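Local structure of Maltose/maltodextrin transport permease homologue (Bdellovibrio bacteriovorus HD100, 6FFL) at residues I136-G139 with K140-T143; T218-A221 with L222-N226; K329-A332 with D333-V337; Q357-K360 with V361-S365. The protein binds maltodextrins such as maltotriose through this MalE domain, which is fused to the transmembrane subunit MalF of a probable maltose/maltodextrin ABC transporter. All coordinates share one frame; numbering follows the deposited sequence. Where two conformers were deposited one is given.

Interaction 1 (I136-G139 with K140-T143)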
loop_
_atom_site.group_PDB
_atom_site.type_symbol
_atom_site.label_atom_id
_atom_site.label_comp_id
_atom_site.label_asym_id
_atom_site.label_seq_id
_atom_site.Cartn_x
_atom_site.Cartn_y
_atom_site.Cartn_z
ATOM N N ILE A 136 -21.184 11.157 -2.539
ATOM C CA ILE A 136 -21.558 11.520 -3.900
ATOM C C ILE A 136 -22.159 12.917 -3.942
ATOM O O ILE A 136 -21.860 13.705 -4.846
ATOM C CB ILE A 136 -22.516 10.464 -4.478
ATOM C CG1 ILE A 136 -21.731 9.170 -4.721
ATOM C CG2 ILE A 136 -23.158 10.973 -5.745
ATOM C CD1 ILE A 136 -22.614 7.912 -4.808
ATOM N N GLU A 137 -23.032 13.240 -2.984
ATOM C CA GLU A 137 -23.629 14.572 -2.938
ATOM C C GLU A 137 -22.558 15.650 -2.808
ATOM O O GLU A 137 -22.567 16.650 -3.542
ATOM C CB GLU A 137 -24.616 14.657 -1.772
ATOM C CG GLU A 137 -26.075 14.440 -2.146
ATOM C CD GLU A 137 -26.860 13.714 -1.055
ATOM O OE1 GLU A 137 -27.928 13.140 -1.366
ATOM O OE2 GLU A 137 -26.406 13.717 0.114
ATOM N N LEU A 138 -21.654 15.487 -1.840
ATOM C CA LEU A 138 -20.553 16.428 -1.680
ATOM C C LEU A 138 -19.647 16.426 -2.904
ATOM O O LEU A 138 -19.221 17.486 -3.374
ATOM C CB LEU A 138 -19.754 16.074 -0.427
ATOM C CG LEU A 138 -18.630 16.999 0.024
ATOM C CD1 LEU A 138 -19.166 18.409 0.293
ATOM C CD2 LEU A 138 -17.979 16.398 1.262
ATOM N N GLY A 139 -19.337 15.239 -3.428
ATOM C CA GLY A 139 -18.490 15.156 -4.607
ATOM C C GLY A 139 -19.052 15.913 -5.797
ATOM O O GLY A 139 -18.303 16.533 -6.553
ATOM N N LYS A 140 -20.375 15.862 -5.989
ATOM C CA LYS A 140 -20.984 16.620 -7.077
ATOM C C LYS A 140 -20.842 18.118 -6.844
ATOM O O LYS A 140 -20.558 18.872 -7.782
ATOM C CB LYS A 140 -22.461 16.252 -7.227
ATOM C CG LYS A 140 -22.723 14.839 -7.749
ATOM C CD LYS A 140 -24.228 14.575 -7.872
ATOM C CE LYS A 140 -24.513 13.157 -8.347
ATOM N NZ LYS A 140 -25.976 12.889 -8.384
ATOM N N LYS A 141 -21.042 18.573 -5.606
ATOM C CA LYS A 141 -20.918 20.004 -5.345
ATOM C C LYS A 141 -19.480 20.476 -5.516
ATOM O O LYS A 141 -19.249 21.627 -5.904
ATOM C CB LYS A 141 -21.439 20.332 -3.941
ATOM C CG LYS A 141 -22.944 20.151 -3.825
ATOM C CD LYS A 141 -23.525 20.858 -2.625
ATOM C CE LYS A 141 -22.838 20.408 -1.361
ATOM N NZ LYS A 141 -23.677 20.664 -0.160
ATOM N N MET A 142 -18.512 19.595 -5.267
ATOM C CA MET A 142 -17.096 19.931 -5.334
ATOM C C MET A 142 -16.496 19.758 -6.727
ATOM O O MET A 142 -15.315 20.078 -6.917
ATOM C CB MET A 142 -16.318 19.067 -4.341
ATOM C CG MET A 142 -16.544 19.402 -2.879
ATOM S SD MET A 142 -16.092 21.109 -2.501
ATOM C CE MET A 142 -17.006 21.376 -0.985
ATOM N N THR A 143 -17.265 19.249 -7.694
ATOM C CA THR A 143 -16.829 19.108 -9.081
ATOM C C THR A 143 -17.328 20.328 -9.844
ATOM O O THR A 143 -18.544 20.528 -9.973
ATOM C CB THR A 143 -17.382 17.826 -9.701
ATOM O OG1 THR A 143 -17.040 16.703 -8.874
ATOM C CG2 THR A 143 -16.805 17.610 -11.102
#
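The flat groups meeting here are peptide units, and the carbonyl of Gly139 is approached most closely: Thr143 OG1 donates to Gly139 O at 2.6 Å, coming in tilted 30° from the carbonyl plane. A weak bond from Met142 N reaches the same oxygen. Thr143 places its hydroxyl beside its own backbone N (chi1 -54°), which turns it back toward the last turn, and OG1 is also hydrogen-bonded to Gly156 N. On the peptide of Leu138, Met142 N lies nearly in line with the C=O bond, 2.9 Å from Leu138 O, while Met142 CG lies 3.3 Å from that oxygen. All this is the C-terminal end of helix 132-142, where a threonine hydroxyl adds a side-chain bond to a carbonyl of the last turn. Along one flank, Ile136 and Lys140 run side by side: the lysine stays extended beyond CG and brings CE to 3.7 Å from Ile136 CG2, with its NZ in a long, weak ion pair with Asp207. On the other flank, Met142 bends at chi2 (-59°) so that CE swings back to 3.9 Å from Leu138 CD1. Leu138 and Met142 rest on strand 228-234, at Met230 and Ala229 respectively.

Interaction 2 (T218-A221 with L222-N226)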
loop_
_atom_site.group_PDB
_atom_site.type_symbol
_atom_site.label_atom_id
_atom_site.label_comp_id
_atom_site.label_asym_id
_atom_site.label_seq_id
_atom_site.Cartn_x
_atom_site.Cartn_y
_atom_site.Cartn_z
ATOM N N THR A 218 -1.677 11.479 -11.290
ATOM C CA THR A 218 -2.700 12.476 -11.593
ATOM C C THR A 218 -3.524 12.811 -10.351
ATOM O O THR A 218 -3.760 13.988 -10.052
ATOM C CB THR A 218 -3.591 11.975 -12.729
ATOM O OG1 THR A 218 -2.816 11.905 -13.937
ATOM C CG2 THR A 218 -4.783 12.913 -12.936
ATOM N N ALA A 219 -3.956 11.788 -9.604
ATOM C CA ALA A 219 -4.699 12.040 -8.368
ATOM C C ALA A 219 -3.828 12.767 -7.355
ATOM O O ALA A 219 -4.282 13.700 -6.682
ATOM C CB ALA A 219 -5.226 10.729 -7.776
ATOM N N ASN A 220 -2.562 12.359 -7.256
ATOM C CA ASN A 220 -1.607 12.988 -6.350
ATOM C C ASN A 220 -1.437 14.468 -6.669
ATOM O O ASN A 220 -1.543 15.326 -5.785
ATOM C CB ASN A 220 -0.270 12.250 -6.464
ATOM C CG ASN A 220 0.690 12.584 -5.345
ATOM O OD1 ASN A 220 0.345 12.519 -4.176
ATOM N ND2 ASN A 220 1.922 12.923 -5.710
ATOM N N ALA A 221 -1.179 14.785 -7.941
ATOM C CA ALA A 221 -1.004 16.178 -8.341
ATOM C C ALA A 221 -2.273 16.991 -8.118
ATOM O O ALA A 221 -2.214 18.118 -7.610
ATOM C CB ALA A 221 -0.580 16.259 -9.807
ATOM N N LEU A 222 -3.428 16.451 -8.512
ATOM C CA LEU A 222 -4.667 17.214 -8.374
ATOM C C LEU A 222 -4.932 17.577 -6.916
ATOM O O LEU A 222 -5.380 18.692 -6.619
ATOM C CB LEU A 222 -5.844 16.434 -8.959
ATOM C CG LEU A 222 -5.878 16.328 -10.496
ATOM C CD1 LEU A 222 -6.909 15.312 -10.951
ATOM C CD2 LEU A 222 -6.135 17.682 -11.156
ATOM N N PHE A 223 -4.660 16.648 -5.992
ATOM C CA PHE A 223 -4.859 16.937 -4.574
ATOM C C PHE A 223 -3.861 17.981 -4.076
ATOM O O PHE A 223 -4.232 18.897 -3.334
ATOM C CB PHE A 223 -4.754 15.643 -3.755
ATOM C CG PHE A 223 -5.283 15.767 -2.346
ATOM C CD1 PHE A 223 -6.634 16.006 -2.114
ATOM C CD2 PHE A 223 -4.427 15.640 -1.252
ATOM C CE1 PHE A 223 -7.136 16.120 -0.805
ATOM C CE2 PHE A 223 -4.916 15.753 0.062
ATOM C CZ PHE A 223 -6.271 15.995 0.286
ATOM N N LYS A 224 -2.592 17.867 -4.481
ATOM C CA LYS A 224 -1.594 18.843 -4.057
ATOM C C LYS A 224 -1.889 20.231 -4.614
ATOM O O LYS A 224 -1.537 21.235 -3.987
ATOM C CB LYS A 224 -0.199 18.399 -4.500
ATOM C CG LYS A 224 0.349 17.231 -3.700
ATOM C CD LYS A 224 1.397 16.461 -4.474
ATOM C CE LYS A 224 2.669 17.271 -4.654
ATOM N NZ LYS A 224 3.699 16.483 -5.394
ATOM N N GLU A 225 -2.525 20.307 -5.783
ATOM C CA GLU A 225 -2.744 21.566 -6.478
ATOM C C GLU A 225 -4.105 22.179 -6.180
ATOM O O GLU A 225 -4.549 23.059 -6.923
ATOM C CB GLU A 225 -2.569 21.360 -7.985
ATOM C CG GLU A 225 -1.138 20.985 -8.364
ATOM C CD GLU A 225 -1.028 20.372 -9.741
ATOM O OE1 GLU A 225 -2.030 20.390 -10.487
ATOM O OE2 GLU A 225 0.065 19.869 -10.072
ATOM N N ASN A 226 -4.779 21.726 -5.121
ATOM C CA ASN A 226 -6.092 22.248 -4.735
ATOM C C ASN A 226 -7.128 22.049 -5.835
ATOM O O ASN A 226 -8.048 22.857 -5.985
ATOM C CB ASN A 226 -6.015 23.729 -4.348
ATOM C CG ASN A 226 -5.053 23.975 -3.216
ATOM O OD1 ASN A 226 -5.081 23.272 -2.205
ATOM N ND2 ASN A 226 -4.198 24.985 -3.366
#
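Thr218 O takes a nearly straight bond from Leu222 N (2.9 Å, N-H...O 164°) and is also lined by the leucine's own carbons, CG at 3.2 Å from Thr218 O and CD1 a little farther. With CG beside its backbone N (chi1 -72°), Leu222 sends its side chain back along the helix, where it lies parallel to that of Thr218, methyl CG2 of the threonine meeting CD1 at 3.8 Å. Lys224, one turn after Asn220, bends at chi3 (69°) and lays CD against its amide, 3.8 Å from ND2; OD1 of that amide has a weak hydrogen bond to Tyr241 OH. Ala221 O accepts Glu225 N at 2.9 Å, and the extended glutamate chain passes alongside the same carbonyl, with CG 3.2 Å from Ala221 O and OE2 3.7 Å from Ala221 CB. Ala219 and Phe223 pack on Leu231 of strand 228-234, and Leu222 on its Ala228; Tyr241 meets the Phe223 ring edge-to-face. Glu225 is the first residue to leave helical angles. Beyond it, Asn226, with positive phi, is the C-prime residue: its N points weakly back to Phe223 O and Lys227 N goes to Leu222 O, the Schellman motif that closes helix 216-224.

Interaction 3 (K329-A332 with D333-V337)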
loop_
_atom_site.group_PDB
_atom_site.type_symbol
_atom_site.label_atom_id
_atom_site.label_comp_id
_atom_site.label_asym_id
_atom_site.label_seq_id
_atom_site.Cartn_x
_atom_site.Cartn_y
_atom_site.Cartn_z
ATOM N N LYS A 329 -4.559 8.755 15.958
ATOM C CA LYS A 329 -5.787 8.264 16.579
ATOM C C LYS A 329 -6.872 7.962 15.545
ATOM O O LYS A 329 -7.497 6.895 15.592
ATOM C CB LYS A 329 -6.277 9.261 17.634
ATOM C CG LYS A 329 -7.156 8.641 18.726
ATOM C CD LYS A 329 -6.496 7.432 19.431
ATOM C CE LYS A 329 -4.971 7.556 19.614
ATOM N NZ LYS A 329 -4.318 6.210 19.665
ATOM N N ILE A 330 -7.096 8.867 14.589
ATOM C CA ILE A 330 -8.053 8.579 13.522
ATOM C C ILE A 330 -7.542 7.448 12.641
ATOM O O ILE A 330 -8.317 6.606 12.177
ATOM C CB ILE A 330 -8.355 9.848 12.700
ATOM C CG1 ILE A 330 -9.040 10.897 13.582
ATOM C CG2 ILE A 330 -9.245 9.513 11.504
ATOM C CD1 ILE A 330 -9.538 12.117 12.821
ATOM N N SER A 331 -6.234 7.408 12.399
ATOM C CA SER A 331 -5.666 6.318 11.619
ATOM C C SER A 331 -5.942 4.969 12.277
ATOM O O SER A 331 -6.220 3.976 11.589
ATOM C CB SER A 331 -4.166 6.540 11.443
ATOM O OG SER A 331 -3.606 5.505 10.664
ATOM N N ALA A 332 -5.872 4.909 13.614
ATOM C CA ALA A 332 -6.197 3.661 14.299
ATOM C C ALA A 332 -7.671 3.312 14.119
ATOM O O ALA A 332 -8.021 2.135 13.943
ATOM C CB ALA A 332 -5.823 3.753 15.780
ATOM N N ASP A 333 -8.545 4.319 14.129
ATOM C CA ASP A 333 -9.962 4.076 13.887
ATOM C C ASP A 333 -10.222 3.628 12.452
ATOM O O ASP A 333 -11.175 2.880 12.201
ATOM C CB ASP A 333 -10.764 5.336 14.211
ATOM C CG ASP A 333 -12.224 5.205 13.854
ATOM O OD1 ASP A 333 -12.971 4.578 14.634
ATOM O OD2 ASP A 333 -12.623 5.719 12.790
ATOM N N ILE A 334 -9.386 4.063 11.504
ATOM C CA ILE A 334 -9.508 3.602 10.125
ATOM C C ILE A 334 -9.070 2.149 10.014
ATOM O O ILE A 334 -9.744 1.328 9.379
ATOM C CB ILE A 334 -8.689 4.515 9.191
ATOM C CG1 ILE A 334 -9.323 5.904 9.114
ATOM C CG2 ILE A 334 -8.536 3.889 7.787
ATOM C CD1 ILE A 334 -8.379 6.978 8.602
ATOM N N MET A 335 -7.943 1.804 10.642
ATOM C CA MET A 335 -7.442 0.437 10.602
ATOM C C MET A 335 -8.348 -0.538 11.343
ATOM O O MET A 335 -8.301 -1.746 11.066
ATOM C CB MET A 335 -6.026 0.396 11.181
ATOM C CG MET A 335 -4.962 1.022 10.263
ATOM S SD MET A 335 -3.279 0.815 10.889
ATOM C CE MET A 335 -3.261 2.008 12.238
ATOM N N GLU A 336 -9.175 -0.041 12.263
ATOM C CA GLU A 336 -10.041 -0.893 13.068
ATOM C C GLU A 336 -11.031 -1.672 12.208
ATOM O O GLU A 336 -11.418 -2.792 12.560
ATOM C CB GLU A 336 -10.766 -0.014 14.089
ATOM C CG GLU A 336 -11.991 -0.588 14.754
ATOM C CD GLU A 336 -12.694 0.458 15.610
ATOM O OE1 GLU A 336 -12.000 1.138 16.401
ATOM O OE2 GLU A 336 -13.931 0.610 15.480
ATOM N N VAL A 337 -11.462 -1.108 11.083
ATOM C CA VAL A 337 -12.361 -1.833 10.194
ATOM C C VAL A 337 -11.621 -2.429 9.003
ATOM O O VAL A 337 -12.256 -2.852 8.036
ATOM C CB VAL A 337 -13.537 -0.955 9.729
ATOM C CG1 VAL A 337 -14.420 -0.577 10.923
ATOM C CG2 VAL A 337 -13.047 0.291 9.014
#
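Ile334 runs back along the helix onto Ile330. Its CB sits 3.5 Å from Ser331 O; CG1, anti to the carbonyl carbon and beside the backbone N (chi1 -68°), passes 3.3 Å from Ile330 O. CD1 then continues over that same oxygen and ends 3.9 Å from Ile330 CG2, where the two branched chains meet at a slant. This is an i to i+4 pairing on the last turns of helix 328-335, and both isoleucines press onto Ile250 of strand 248-251, so the helix is seated along an edge strand of a four-stranded mixed sheet. The backbone underneath is regular at first: Ile334 N bonds Ile330 O at 2.8 Å, and Met335 N donates to Ser331 O at 2.9 Å with an N-H...O angle of 162°. The next bond, Glu336 N to Ala332 O, is weak, a sign that the helix is running out. On another face, Glu336 OE2 forms a salt bridge with Arg252 NH2, tying the helix end to the loop that follows strand 248-251; Asp333 OD1 reaches the same NH2 in one of its two conformers. Met335 extends straight to its sulfur and then bends at chi3 (-74°), which folds the methyl back over the preceding turn. A bound platinum ion lies about 6 Å from this side chain. Ser331 OG, hydrogen-bonded to His115 NE2, has Met335 CE beside it at 3.9 Å, and the same methyl lies 3.6 Å from Ser331 O.

Interaction 4 (Q357-K360 with V361-S365)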
loop_
_atom_site.group_PDB
_atom_site.type_symbol
_atom_site.label_atom_id
_atom_site.label_comp_id
_atom_site.label_asym_id
_atom_site.label_seq_id
_atom_site.Cartn_x
_atom_site.Cartn_y
_atom_site.Cartn_z
ATOM N N GLN A 357 -8.882 -7.669 -15.707
ATOM C CA GLN A 357 -10.314 -7.635 -15.987
ATOM C C GLN A 357 -10.890 -6.236 -15.802
ATOM O O GLN A 357 -11.697 -5.787 -16.628
ATOM C CB GLN A 357 -11.058 -8.649 -15.114
ATOM C CG GLN A 357 -10.632 -10.093 -15.330
ATOM C CD GLN A 357 -10.466 -10.463 -16.795
ATOM O OE1 GLN A 357 -11.301 -10.138 -17.643
ATOM N NE2 GLN A 357 -9.382 -11.162 -17.097
ATOM N N TYR A 358 -10.494 -5.516 -14.738
ATOM C CA TYR A 358 -11.101 -4.197 -14.549
ATOM C C TYR A 358 -10.598 -3.199 -15.581
ATOM O O TYR A 358 -11.322 -2.264 -15.935
ATOM C CB TYR A 358 -10.880 -3.640 -13.134
ATOM C CG TYR A 358 -11.956 -2.599 -12.766
ATOM C CD1 TYR A 358 -13.281 -2.780 -13.173
ATOM C CD2 TYR A 358 -11.643 -1.437 -12.077
ATOM C CE1 TYR A 358 -14.281 -1.855 -12.857
ATOM C CE2 TYR A 358 -12.625 -0.504 -11.758
ATOM C CZ TYR A 358 -13.944 -0.718 -12.152
ATOM O OH TYR A 358 -14.942 0.197 -11.851
ATOM N N GLN A 359 -9.382 -3.382 -16.093
ATOM C CA GLN A 359 -8.939 -2.523 -17.187
ATOM C C GLN A 359 -9.872 -2.654 -18.378
ATOM O O GLN A 359 -10.202 -1.658 -19.032
ATOM C CB GLN A 359 -7.499 -2.863 -17.589
ATOM C CG GLN A 359 -6.839 -1.835 -18.506
ATOM C CD GLN A 359 -7.195 -2.023 -19.977
ATOM O OE1 GLN A 359 -7.572 -3.115 -20.406
ATOM N NE2 GLN A 359 -7.083 -0.950 -20.757
ATOM N N LYS A 360 -10.330 -3.876 -18.657
ATOM C CA LYS A 360 -11.230 -4.085 -19.784
ATOM C C LYS A 360 -12.603 -3.493 -19.513
ATOM O O LYS A 360 -13.259 -2.992 -20.432
ATOM C CB LYS A 360 -11.351 -5.578 -20.079
ATOM C CG LYS A 360 -10.075 -6.226 -20.579
ATOM C CD LYS A 360 -10.287 -7.736 -20.686
ATOM C CE LYS A 360 -9.082 -8.446 -21.270
ATOM N NZ LYS A 360 -9.329 -9.911 -21.380
ATOM N N VAL A 361 -13.072 -3.578 -18.265
ATOM C CA VAL A 361 -14.332 -2.938 -17.899
ATOM C C VAL A 361 -14.235 -1.432 -18.096
ATOM O O VAL A 361 -15.095 -0.808 -18.734
ATOM C CB VAL A 361 -14.698 -3.265 -16.443
ATOM C CG1 VAL A 361 -15.973 -2.517 -16.048
ATOM C CG2 VAL A 361 -14.863 -4.742 -16.256
ATOM N N LEU A 362 -13.204 -0.821 -17.509
ATOM C CA LEU A 362 -13.067 0.629 -17.610
ATOM C C LEU A 362 -12.844 1.076 -19.044
ATOM O O LEU A 362 -13.248 2.185 -19.413
ATOM C CB LEU A 362 -11.925 1.109 -16.719
ATOM C CG LEU A 362 -12.198 0.915 -15.227
ATOM C CD1 LEU A 362 -11.009 1.364 -14.417
ATOM C CD2 LEU A 362 -13.451 1.663 -14.781
ATOM N N ALA A 363 -12.212 0.240 -19.872
ATOM C CA ALA A 363 -12.057 0.564 -21.282
ATOM C C ALA A 363 -13.332 0.333 -22.084
ATOM O O ALA A 363 -13.384 0.708 -23.261
ATOM C CB ALA A 363 -10.913 -0.255 -21.896
ATOM N N GLY A 364 -14.344 -0.287 -21.487
ATOM C CA GLY A 364 -15.639 -0.402 -22.134
ATOM C C GLY A 364 -15.826 -1.624 -23.004
ATOM O O GLY A 364 -16.715 -1.619 -23.862
ATOM N N SER A 365 -15.040 -2.680 -22.813
ATOM C CA SER A 365 -15.193 -3.846 -23.672
ATOM C C SER A 365 -15.807 -5.042 -22.961
ATOM O O SER A 365 -16.200 -6.002 -23.632
ATOM C CB SER A 365 -13.840 -4.247 -24.280
ATOM O OG SER A 365 -12.931 -4.652 -23.279
#
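The tight half of this turn is built on the Tyr358 ring, and the loose half trails toward solvent at Gln359, Ala363 and Ser365. Leu362 sets CG over one face of the ring, 3.8 Å from the centroid and 14° off the normal, a CH-pi contact displaced toward the rim. Its two methyls splay over the CE2 rim of the same face: CD1 is 3.6 Å from Tyr358 CE2, and CD2 comes equally close to CZ. Val361 comes in obliquely, CB lying 3.6 Å from Tyr358 CD1. Beyond the two segments Phe197 stacks with the ring, Phe167 meets it edge-to-face, and the phenol OH is tied to Phe197 O, which helps to fix the ring against helix 191-205. On the exposed side the touches are slight: Gln359, its chain bent at chi2 (-83°), brings NE2 no nearer than 4.1 Å to Ala363 CB, and Lys360 meets Ser365 mainly through its backbone. That end is nevertheless well closed by main-chain bonds. Gly364 N bonds Val361 O at 2.9 Å and Ser365 N reaches Lys360 O at 3.0 Å, with Gly364 at a positive phi of 89°. The result is a Schellman motif ending the long helix 346-362.

Overall arrangement
The four contacts come one after another along the chain, each at the C-terminal end of a different helix: 132-142, 216-224, 328-335 and 346-362. Interactions 1 and 2, with centres about 17 Å apart, both lean on strand 228-234, whereas interaction 3 sits against strand 248-251 at one margin of the same sheet, its centre about 24 Å from that of interaction 2. Interaction 4, with its centre about 32 Å from that of interaction 3, packs instead on helix 191-205, which Ile136 of interaction 1 also touches. None touches another directly. Together they close four helices of the sugar-binding domain, three of them against the 157-158/228-234/116-121/248-251 sheet, with the side chain of Asn220 about 8 Å from a glucose unit of the bound maltotriose.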